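Local coordinates for protein 5-formyl-3-hydroxy-2-methylpyridine 4-carboxylate 5-dehydrogenase (Mesorhizobium japonicum MAFF 303099, PDB 4OM8) that oxidises the vitamin B6 breakdown product 5-formyl-3-hydroxy-2-methylpyridine-4-carboxylate with NAD(+), and can also reduce it with NADH, acting as a dismutase, at residues S92-V97 and T121-H126. Residues are numbered along the deposited sequence; the frame is centred on the assembly and turned at random. Where two conformers were deposited one is given.
With NAD (nicotinamide-adenine-dinucleotide), chain C.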
loop_
_atom_site.group_PDB
_atom_site.type_symbol
_atom_site.label_atom_id
_atom_site.label_comp_id
_atom_site.label_asym_id
_atom_site.label_seq_id
_atom_site.Cartn_x
_atom_site.Cartn_y
_atom_site.Cartn_z
ATOM N N SER A 92 -21.109 -7.301 -23.545
ATOM C CA SER A 92 -22.255 -7.964 -24.165
ATOM C C SER A 92 -23.066 -8.735 -23.115
ATOM O O SER A 92 -24.302 -8.706 -23.142
ATOM C CB SER A 92 -21.813 -8.899 -25.293
ATOM O OG SER A 92 -21.107 -10.018 -24.790
ATOM N N ILE A 93 -22.380 -9.402 -22.186
ATOM C CA ILE A 93 -23.083 -10.122 -21.120
ATOM C C ILE A 93 -23.788 -9.136 -20.179
ATOM O O ILE A 93 -24.932 -9.359 -19.793
ATOM C CB ILE A 93 -22.132 -11.032 -20.312
ATOM C CG1 ILE A 93 -21.490 -12.067 -21.244
ATOM C CG2 ILE A 93 -22.882 -11.741 -19.195
ATOM C CD1 ILE A 93 -20.603 -13.070 -20.528
ATOM N N LYS A 94 -23.118 -8.042 -19.820
ATOM C CA LYS A 94 -23.752 -7.051 -18.948
ATOM C C LYS A 94 -24.973 -6.426 -19.629
ATOM O O LYS A 94 -26.026 -6.260 -19.002
ATOM C CB LYS A 94 -22.750 -5.973 -18.532
ATOM C CG LYS A 94 -21.563 -6.513 -17.717
ATOM C CD LYS A 94 -20.744 -5.394 -17.097
ATOM C CE LYS A 94 -19.492 -5.934 -16.426
ATOM N NZ LYS A 94 -19.784 -6.983 -15.399
ATOM N N ALA A 95 -24.847 -6.122 -20.921
ATOM C CA ALA A 95 -25.968 -5.577 -21.668
ATOM C C ALA A 95 -27.136 -6.553 -21.711
ATOM O O ALA A 95 -28.281 -6.128 -21.635
ATOM C CB ALA A 95 -25.540 -5.203 -23.079
ATOM N N ASP A 96 -26.843 -7.848 -21.841
ATOM C CA ASP A 96 -27.881 -8.881 -21.791
ATOM C C ASP A 96 -28.648 -8.808 -20.480
ATOM O O ASP A 96 -29.880 -8.892 -20.460
ATOM C CB ASP A 96 -27.280 -10.283 -21.942
ATOM C CG ASP A 96 -26.788 -10.568 -23.346
ATOM O OD1 ASP A 96 -27.253 -9.904 -24.294
ATOM O OD2 ASP A 96 -25.935 -11.468 -23.498
ATOM N N VAL A 97 -27.913 -8.661 -19.381
ATOM C CA VAL A 97 -28.542 -8.577 -18.067
ATOM C C VAL A 97 -29.438 -7.339 -17.990
ATOM O O VAL A 97 -30.587 -7.426 -17.549
ATOM C CB VAL A 97 -27.495 -8.540 -16.942
ATOM C CG1 VAL A 97 -28.148 -8.171 -15.616
ATOM C CG2 VAL A 97 -26.778 -9.891 -16.832
ATOM N N THR A 121 -20.329 5.025 -18.470
ATOM C CA THR A 121 -20.923 5.730 -19.604
ATOM C C THR A 121 -21.327 4.773 -20.732
ATOM O O THR A 121 -22.368 4.968 -21.391
ATOM C CB THR A 121 -19.948 6.782 -20.131
ATOM O OG1 THR A 121 -19.744 7.759 -19.108
ATOM C CG2 THR A 121 -20.488 7.461 -21.387
ATOM N N LYS A 122 -20.527 3.731 -20.944
ATOM C CA LYS A 122 -20.878 2.715 -21.932
ATOM C C LYS A 122 -21.995 1.809 -21.437
ATOM O O LYS A 122 -22.934 1.504 -22.172
ATOM C CB LYS A 122 -19.659 1.875 -22.298
ATOM C CG LYS A 122 -18.707 2.565 -23.246
ATOM C CD LYS A 122 -17.623 1.613 -23.710
ATOM C CE LYS A 122 -16.615 2.344 -24.587
ATOM N NZ LYS A 122 -15.600 1.416 -25.149
ATOM N N LEU A 123 -21.907 1.395 -20.179
ATOM C CA LEU A 123 -22.894 0.473 -19.624
ATOM C C LEU A 123 -24.299 1.061 -19.653
ATOM O O LEU A 123 -25.259 0.361 -19.985
ATOM C CB LEU A 123 -22.514 0.091 -18.195
ATOM C CG LEU A 123 -21.243 -0.763 -18.095
ATOM C CD1 LEU A 123 -20.923 -1.060 -16.633
ATOM C CD2 LEU A 123 -21.419 -2.054 -18.889
ATOM N N GLN A 124 -24.428 2.350 -19.338
ATOM C CA GLN A 124 -25.758 2.927 -19.162
ATOM C C GLN A 124 -26.439 3.199 -20.507
ATOM O O GLN A 124 -27.648 3.473 -20.555
ATOM C CB GLN A 124 -25.700 4.197 -18.304
ATOM C CG GLN A 124 -24.959 5.357 -18.947
ATOM C CD GLN A 124 -24.617 6.473 -17.969
ATOM O OE1 GLN A 124 -23.739 7.290 -18.251
ATOM N NE2 GLN A 124 -25.312 6.528 -16.833
ATOM N N ALA A 125 -25.692 3.065 -21.598
ATOM C CA ALA A 125 -26.292 3.158 -22.928
ATOM C C ALA A 125 -27.200 1.955 -23.211
ATOM O O ALA A 125 -27.900 1.923 -24.222
ATOM C CB ALA A 125 -25.207 3.268 -23.993
ATOM N N HIS A 126 -27.196 0.975 -22.310
ATOM C CA HIS A 126 -27.900 -0.285 -22.552
ATOM C C HIS A 126 -29.071 -0.526 -21.615
ATOM O O HIS A 126 -29.532 -1.660 -21.481
ATOM C CB HIS A 126 -26.926 -1.456 -22.450
ATOM C CG HIS A 126 -25.835 -1.416 -23.468
ATOM N ND1 HIS A 126 -25.992 -1.915 -24.745
ATOM C CD2 HIS A 126 -24.581 -0.914 -23.410
ATOM C CE1 HIS A 126 -24.874 -1.731 -25.424
ATOM N NE2 HIS A 126 -24.001 -1.123 -24.637
HETATM P PA NAD C . -16.794 -14.315 -11.447
HETATM O O1A NAD C . -16.373 -14.800 -12.823
HETATM O O2A NAD C . -16.176 -14.919 -10.195
HETATM O O5B NAD C . -18.391 -14.480 -11.340
HETATM C C5B NAD C . -19.267 -14.115 -12.408
HETATM C C4B NAD C . -20.597 -14.813 -12.172
HETATM O O4B NAD C . -21.573 -14.301 -13.080
HETATM C C3B NAD C . -20.484 -16.317 -12.420
HETATM O O3B NAD C . -20.920 -17.045 -11.264
HETATM C C2B NAD C . -21.390 -16.554 -13.622
HETATM O O2B NAD C . -22.047 -17.831 -13.631
HETATM C C1B NAD C . -22.380 -15.416 -13.486
HETATM N N9A NAD C . -23.116 -15.048 -14.708
HETATM C C8A NAD C . -22.678 -15.066 -15.979
HETATM N N7A NAD C . -23.644 -14.628 -16.823
HETATM C C5A NAD C . -24.722 -14.315 -16.084
HETATM C C6A NAD C . -26.079 -13.800 -16.335
HETATM N N6A NAD C . -26.502 -13.513 -17.590
HETATM N N1A NAD C . -26.889 -13.625 -15.269
HETATM C C2A NAD C . -26.492 -13.907 -14.016
HETATM N N3A NAD C . -25.272 -14.379 -13.716
HETATM C C4A NAD C . -24.367 -14.601 -14.693
HETATM O O3 NAD C . -16.667 -12.708 -11.474
HETATM P PN NAD C . -16.313 -11.748 -10.231
HETATM O O1N NAD C . -14.824 -11.812 -9.951
HETATM O O2N NAD C . -17.274 -11.944 -9.080
HETATM O O5D NAD C . -16.603 -10.306 -10.868
HETATM C C5D NAD C . -17.922 -9.906 -11.262
HETATM C C4D NAD C . -17.856 -8.438 -11.666
HETATM O O4D NAD C . -17.295 -7.715 -10.574
HETATM C C3D NAD C . -16.932 -8.195 -12.849
HETATM O O3D NAD C . -17.434 -7.052 -13.547
HETATM C C2D NAD C . -15.607 -7.821 -12.212
HETATM O O2D NAD C . -14.833 -6.951 -13.044
HETATM C C1D NAD C . -16.067 -7.086 -10.965
HETATM N N1N NAD C . -15.118 -7.113 -9.840
HETATM C C2N NAD C . -14.297 -8.158 -9.607
HETATM C C3N NAD C . -13.433 -8.133 -8.509
HETATM C C7N NAD C . -12.464 -9.247 -8.211
HETATM O O7N NAD C . -12.680 -10.400 -8.555
HETATM N N7N NAD C . -11.345 -8.916 -7.571
HETATM C C4N NAD C . -13.431 -7.033 -7.659
HETATM C C5N NAD C . -14.298 -5.981 -7.919
HETATM C C6N NAD C . -15.141 -6.055 -9.018
#
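Ala95 and His126 mark the nearest backbone approach of the two segments, their CA atoms 5.7 Å apart. Residues 92-97 are regular helix within helix 91-102, whereas 121-126 begins on helix 120-123, and His126 N bonds back to Leu123 O at 3.1 Å. Alanine suits the close approach: its CB, pointing toward the other segment, lies over one face of the His126 imidazole in a CH-pi contact, 4.0 Å from the ring centroid and 27° off its normal. The ring's edge meets Leu123 O in plane. Deeper in, the branched, buried side chain of Leu123 lies obliquely across the aliphatic part of Lys94, its CD2 3.8 Å from Lys94 CD, with Ile118 touching both. The two helices follow successive parallel strands, 82-85 and 110-113, of the Rossmann-type NAD-binding domain, so the contact joins neighbouring helical elements beside the cofactor. On the flank facing NAD, the branched aliphatic side chains of Ile93 and Val97 offer the adenine nonpolar contact, Ile93 CG2 near NAD N7A and Val97 CG2 near NAD N6A. Lys94 serves both sides: its CB points toward the 121-126 segment, but the chain runs extended as far as CE, and a turn about the CD-CE bond (chi4 -56°) carries NZ to the nicotinamide ribose, where it donates to NAD O3D at 3.0 Å. The buried ammonium is also paired with Glu85 in a salt bridge and bonded to Pro88 O. A methionine in its place would probably leave Glu85 without its positive partner, and the ribose hydroxyl and Pro88 O without this donor.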